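Local structure of P domain of VPI (Norovirus Hu/GI.7/TCH-060/USA/2003, 4P1V) at residues L53-V58 and E93-L98; G156-V161 and S206-V211. The protein forms the protruding domain of a norovirus capsid protein and binds histo-blood group antigens such as H-type 2, probably to attach the virus to host cells. All coordinates share one frame; numbering follows the deposited sequence.

Interaction 1: L53-V58 and E93-L98; sequences LGTTPV and ESPAPL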
loop_
_atom_site.group_PDB
_atom_site.type_symbol
_atom_site.label_atom_id
_atom_site.label_comp_id
_atom_site.label_asym_id
_atom_site.label_seq_id
_atom_site.Cartn_x
_atom_site.Cartn_y
_atom_site.Cartn_z
ATOM N N LEU A 53 2.818 -0.090 -17.022
ATOM C CA LEU A 53 1.915 0.292 -18.105
ATOM C C LEU A 53 0.715 1.044 -17.542
ATOM O O LEU A 53 0.370 0.909 -16.369
ATOM C CB LEU A 53 1.393 -0.949 -18.827
ATOM C CG LEU A 53 2.454 -1.928 -19.332
ATOM C CD1 LEU A 53 1.805 -3.201 -19.854
ATOM C CD2 LEU A 53 3.330 -1.286 -20.388
ATOM N N GLY A 54 0.069 1.846 -18.384
ATOM C CA GLY A 54 -1.108 2.564 -17.939
ATOM C C GLY A 54 -0.785 3.528 -16.806
ATOM O O GLY A 54 0.234 4.218 -16.835
ATOM N N THR A 55 -1.632 3.551 -15.784
ATOM C CA THR A 55 -1.404 4.439 -14.653
ATOM C C THR A 55 -0.751 3.706 -13.474
ATOM O O THR A 55 -0.642 4.254 -12.389
ATOM C CB THR A 55 -2.732 5.070 -14.173
ATOM O OG1 THR A 55 -3.687 4.033 -13.943
ATOM C CG2 THR A 55 -3.303 6.017 -15.226
ATOM N N THR A 56 -0.296 2.477 -13.700
ATOM C CA THR A 56 0.200 1.641 -12.610
ATOM C C THR A 56 1.396 2.257 -11.896
ATOM O O THR A 56 2.382 2.626 -12.540
ATOM C CB THR A 56 0.610 0.281 -13.179
ATOM O OG1 THR A 56 -0.505 -0.279 -13.874
ATOM C CG2 THR A 56 1.083 -0.685 -12.074
ATOM N N PRO A 57 1.307 2.394 -10.551
ATOM C CA PRO A 57 2.422 2.863 -9.731
ATOM C C PRO A 57 3.172 1.677 -9.148
ATOM O O PRO A 57 2.807 0.543 -9.434
ATOM C CB PRO A 57 1.715 3.619 -8.613
ATOM C CG PRO A 57 0.477 2.732 -8.350
ATOM C CD PRO A 57 0.056 2.297 -9.762
ATOM N N VAL A 58 4.218 1.940 -8.367
ATOM C CA VAL A 58 5.043 0.875 -7.816
ATOM C C VAL A 58 4.553 0.328 -6.476
ATOM O O VAL A 58 4.565 -0.882 -6.271
ATOM C CB VAL A 58 6.491 1.365 -7.682
ATOM C CG1 VAL A 58 7.384 0.314 -6.969
ATOM C CG2 VAL A 58 7.012 1.713 -9.072
ATOM N N GLU A 93 2.457 10.842 -21.670
ATOM C CA GLU A 93 2.708 9.400 -21.725
ATOM C C GLU A 93 1.778 8.493 -20.895
ATOM O O GLU A 93 1.913 7.276 -20.952
ATOM C CB GLU A 93 4.168 9.102 -21.372
ATOM C CG GLU A 93 4.537 9.502 -19.962
ATOM C CD GLU A 93 5.951 9.138 -19.581
ATOM O OE1 GLU A 93 6.659 8.532 -20.412
ATOM O OE2 GLU A 93 6.347 9.468 -18.441
ATOM N N SER A 94 0.861 9.064 -20.114
ATOM C CA SER A 94 -0.017 8.246 -19.275
ATOM C C SER A 94 -1.446 8.773 -19.307
ATOM O O SER A 94 -1.643 9.944 -19.601
ATOM C CB SER A 94 0.533 8.241 -17.853
ATOM O OG SER A 94 1.876 7.819 -17.879
ATOM N N PRO A 95 -2.447 7.908 -19.031
ATOM C CA PRO A 95 -3.860 8.333 -19.067
ATOM C C PRO A 95 -4.239 9.333 -17.983
ATOM O O PRO A 95 -5.222 10.051 -18.140
ATOM C CB PRO A 95 -4.624 7.030 -18.824
ATOM C CG PRO A 95 -3.703 5.962 -19.299
ATOM C CD PRO A 95 -2.327 6.448 -18.907
ATOM N N ALA A 96 -3.476 9.336 -16.892
ATOM C CA ALA A 96 -3.761 10.110 -15.686
ATOM C C ALA A 96 -2.513 9.975 -14.807
ATOM O O ALA A 96 -1.600 9.230 -15.163
ATOM C CB ALA A 96 -4.993 9.545 -14.981
ATOM N N PRO A 97 -2.462 10.675 -13.658
ATOM C CA PRO A 97 -1.314 10.531 -12.753
ATOM C C PRO A 97 -1.162 9.074 -12.301
ATOM O O PRO A 97 -2.161 8.369 -12.225
ATOM C CB PRO A 97 -1.693 11.442 -11.581
ATOM C CG PRO A 97 -2.591 12.513 -12.234
ATOM C CD PRO A 97 -3.402 11.718 -13.198
ATOM N N LEU A 98 0.053 8.619 -12.035
ATOM C CA LEU A 98 0.228 7.252 -11.572
ATOM C C LEU A 98 -0.554 7.024 -10.277
ATOM O O LEU A 98 -0.608 7.892 -9.395
ATOM C CB LEU A 98 1.704 6.936 -11.397
ATOM C CG LEU A 98 2.530 7.050 -12.675
ATOM C CD1 LEU A 98 3.879 6.379 -12.440
ATOM C CD2 LEU A 98 1.809 6.465 -13.901
HETATM O O HOH W 1 2.083 5.085 -18.585
#

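Interaction 2: G156-V161 and S206-V211; sequences GTLAWV and SDFPIV. With FUC (alpha-L-fucopyranose), chain E.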
loop_
_atom_site.group_PDB
_atom_site.type_symbol
_atom_site.label_atom_id
_atom_site.label_comp_id
_atom_site.label_asym_id
_atom_site.label_seq_id
_atom_site.Cartn_x
_atom_site.Cartn_y
_atom_site.Cartn_z
ATOM N N GLY A 156 -5.273 12.289 -1.313
ATOM C CA GLY A 156 -6.168 11.350 -0.675
ATOM C C GLY A 156 -6.358 10.038 -1.382
ATOM O O GLY A 156 -5.670 9.743 -2.353
ATOM N N THR A 157 -7.323 9.264 -0.895
ATOM C CA THR A 157 -7.476 7.871 -1.281
ATOM C C THR A 157 -8.943 7.590 -1.584
ATOM O O THR A 157 -9.823 8.080 -0.884
ATOM C CB THR A 157 -6.995 6.954 -0.135
ATOM O OG1 THR A 157 -5.617 7.237 0.140
ATOM C CG2 THR A 157 -7.148 5.474 -0.492
ATOM N N LEU A 158 -9.196 6.817 -2.642
ATOM C CA LEU A 158 -10.545 6.377 -2.953
ATOM C C LEU A 158 -11.094 5.613 -1.750
ATOM O O LEU A 158 -10.481 4.645 -1.289
ATOM C CB LEU A 158 -10.532 5.482 -4.191
ATOM C CG LEU A 158 -11.904 4.983 -4.632
ATOM C CD1 LEU A 158 -12.783 6.131 -5.097
ATOM C CD2 LEU A 158 -11.754 3.963 -5.737
ATOM N N ALA A 159 -12.234 6.067 -1.238
ATOM C CA ALA A 159 -12.841 5.484 -0.042
ATOM C C ALA A 159 -13.976 4.537 -0.384
ATOM O O ALA A 159 -14.122 3.498 0.236
ATOM C CB ALA A 159 -13.346 6.574 0.891
ATOM N N TRP A 160 -14.813 4.919 -1.346
ATOM C CA TRP A 160 -15.913 4.061 -1.759
ATOM C C TRP A 160 -16.467 4.529 -3.080
ATOM O O TRP A 160 -16.144 5.626 -3.523
ATOM C CB TRP A 160 -17.012 4.018 -0.695
ATOM C CG TRP A 160 -17.601 5.333 -0.200
ATOM C CD1 TRP A 160 -17.033 6.211 0.680
ATOM C CD2 TRP A 160 -18.916 5.856 -0.489
ATOM N NE1 TRP A 160 -17.896 7.257 0.936
ATOM C CE2 TRP A 160 -19.055 7.060 0.232
ATOM C CE3 TRP A 160 -19.979 5.423 -1.292
ATOM C CZ2 TRP A 160 -20.227 7.847 0.176
ATOM C CZ3 TRP A 160 -21.140 6.200 -1.345
ATOM C CH2 TRP A 160 -21.247 7.397 -0.620
ATOM N N VAL A 161 -17.295 3.697 -3.717
ATOM C CA VAL A 161 -17.887 4.069 -5.003
ATOM C C VAL A 161 -19.399 3.818 -4.995
ATOM O O VAL A 161 -19.902 3.040 -4.193
ATOM C CB VAL A 161 -17.229 3.303 -6.172
ATOM C CG1 VAL A 161 -15.736 3.661 -6.287
ATOM C CG2 VAL A 161 -17.416 1.809 -5.998
ATOM N N SER A 206 -10.770 -8.422 -4.169
ATOM C CA SER A 206 -10.790 -7.842 -2.825
ATOM C C SER A 206 -12.158 -7.299 -2.450
ATOM O O SER A 206 -12.893 -6.793 -3.298
ATOM C CB SER A 206 -9.821 -6.667 -2.737
ATOM O OG SER A 206 -8.490 -7.104 -2.870
ATOM N N ASP A 207 -12.490 -7.391 -1.168
ATOM C CA ASP A 207 -13.633 -6.650 -0.650
ATOM C C ASP A 207 -13.332 -5.151 -0.718
ATOM O O ASP A 207 -12.201 -4.720 -0.502
ATOM C CB ASP A 207 -13.904 -7.035 0.799
ATOM C CG ASP A 207 -14.246 -8.501 0.967
ATOM O OD1 ASP A 207 -14.908 -9.083 0.080
ATOM O OD2 ASP A 207 -13.826 -9.077 1.989
ATOM N N PHE A 208 -14.363 -4.353 -1.014
ATOM C CA PHE A 208 -14.233 -2.901 -1.056
ATOM C C PHE A 208 -15.636 -2.313 -0.991
ATOM O O PHE A 208 -16.570 -2.909 -1.513
ATOM C CB PHE A 208 -13.559 -2.459 -2.361
ATOM C CG PHE A 208 -13.097 -1.027 -2.341
ATOM C CD1 PHE A 208 -11.962 -0.677 -1.626
ATOM C CD2 PHE A 208 -13.804 -0.027 -2.998
ATOM C CE1 PHE A 208 -11.526 0.648 -1.574
ATOM C CE2 PHE A 208 -13.374 1.305 -2.953
ATOM C CZ PHE A 208 -12.235 1.642 -2.241
ATOM N N PRO A 209 -15.804 -1.146 -0.349
ATOM C CA PRO A 209 -17.175 -0.627 -0.237
ATOM C C PRO A 209 -17.739 -0.083 -1.557
ATOM O O PRO A 209 -17.320 0.961 -2.063
ATOM C CB PRO A 209 -17.076 0.454 0.853
ATOM C CG PRO A 209 -15.622 0.770 0.975
ATOM C CD PRO A 209 -14.846 -0.416 0.506
ATOM N N ILE A 210 -18.641 -0.867 -2.133
ATOM C CA ILE A 210 -19.348 -0.526 -3.363
ATOM C C ILE A 210 -20.830 -0.444 -3.047
ATOM O O ILE A 210 -21.436 -1.432 -2.636
ATOM C CB ILE A 210 -19.140 -1.633 -4.404
ATOM C CG1 ILE A 210 -17.661 -1.789 -4.735
ATOM C CG2 ILE A 210 -19.923 -1.348 -5.682
ATOM C CD1 ILE A 210 -17.402 -2.950 -5.683
ATOM N N VAL A 211 -21.418 0.737 -3.225
ATOM C CA VAL A 211 -22.852 0.870 -3.069
ATOM C C VAL A 211 -23.500 0.429 -4.385
ATOM O O VAL A 211 -23.154 0.923 -5.468
ATOM C CB VAL A 211 -23.227 2.333 -2.727
ATOM C CG1 VAL A 211 -24.742 2.528 -2.747
ATOM C CG2 VAL A 211 -22.662 2.716 -1.350
HETATM C C1 FUC E . -23.520 9.836 -2.185
HETATM C C2 FUC E . -22.783 10.896 -1.385
HETATM C C3 FUC E . -23.789 11.794 -0.684
HETATM C C4 FUC E . -24.740 10.943 0.141
HETATM C C5 FUC E . -25.368 9.879 -0.745
HETATM C C6 FUC E . -26.319 9.017 0.087
HETATM O O2 FUC E . -21.969 11.685 -2.267
HETATM O O3 FUC E . -23.096 12.710 0.177
HETATM O O4 FUC E . -24.016 10.312 1.207
HETATM O O5 FUC E . -24.337 9.052 -1.304
#

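Interaction 1: L53-V58 and E93-L98
Thr55 and Leu98 carry most of this meeting of two irregular loop segments. The carbonyl oxygen of Thr55 faces the CA-H of the leucine: Thr55 O is 3.2 Å from Leu98 CA, a CH...O contact with an angle of 134° at the hydrogen. The leucine's branched end curls round the same peptide, its CD2 methyl lying 3.6 Å from Thr55 O while CD1 reaches toward the carbonyl oxygen of Thr56. Further along, Pro57 CB lies 4.3 Å from Leu98 CB, a loose apolar contact.

The other half of the contact is made by the methyl of Thr55. With CG2 anti to the carbonyl carbon and OG1 at chi1 52°, the two branches divide their work: OG1 is hydrogen-bonded to Asn43, and CG2 presses into the bend at Pro95 and Ala96. Thr55 CG2 lies 3.6 Å from Ala96 O and also touches Pro95 CD and Ala96 CB.

Gly54 stands at the first corner of a type II' turn from Leu53 to Thr56, closed by the bond from Thr56 N to Leu53 O. Its carbonyl carbon packs against Pro95 CD. The turn brings the glycine carbonyl to water 1, which is 2.7 Å from Gly54 O and 2.8 Å from Ser94 OG and so bridges the segments. Leu98 N is hydrogen-bonded to Glu83, and the Thr55 backbone to that of Gly99.

No direct hydrogen bond joins the two segments; methyl packing, a CH...O contact and a shared water hold them together, while neighbouring parts of the chain take up much of their polar bonding.

Interaction 2: G156-V161 and S206-V211
Phe208 reaches strand 153-162 with the far end of its ring. Because CG is anti to the backbone N (chi1 -166°), the ring reaches the backbone of Leu158 and Ala159, with Leu158 O near the ring plane at its edge, 3.6 Å from Phe208 CZ.

Pro209 follows with a tight approach, its CG 3.2 Å from Ala159 O and its CB against Trp160 CB. The proline carbonyl accepts a bond from Val161, with Val161 N 3.2 Å from Pro209 O and the donor in the carbonyl plane. Ile210 lies beside Val161, Ile210 CG1 meeting Val161 CG2 at 3.8 Å.

At Val211 the backbone bonds back to the strand: Val211 N is 2.9 Å from Val161 O, with 172° at the hydrogen. The two bonds flank Ile210 as in a parallel bridge. Val211 CG2 also rests 3.8 Å from Trp160 CZ3.

Ala159 and Trp160 form a classic beta bulge opposite His109, whose ring stacks on the indole. Trp160 CH2 comes 3.6 Å from O5 of the bound fucose (FUC). With Pro123 and Gly121 of the second subunit packing nearby, this is consistent with the histo-blood group antigen site at the P-domain dimer, where Arg126 also bonds the fucose.

How the interactions relate
The segments of interaction 1 both precede those of interaction 2 in sequence; the contact centres are 20 Å apart, and their nearest atoms about 9 Å. In interaction 1 two loops meet outside the sheets: one follows strand 28-30 of the seven-stranded sheet and leads into strand 65-73 of the six-stranded antiparallel sheet, the other runs from strand 76-82 to strand 107-114 of that same sheet. Interaction 2 uses the six-stranded sheet's own strand 153-162, which lies between 65-73 and 107-114, and ties it to the loop leaving strand 200-206 of the seven-stranded sheet. Interaction 2 therefore links the two sheets beside the bound sugar, while interaction 1 is buried packing away from it.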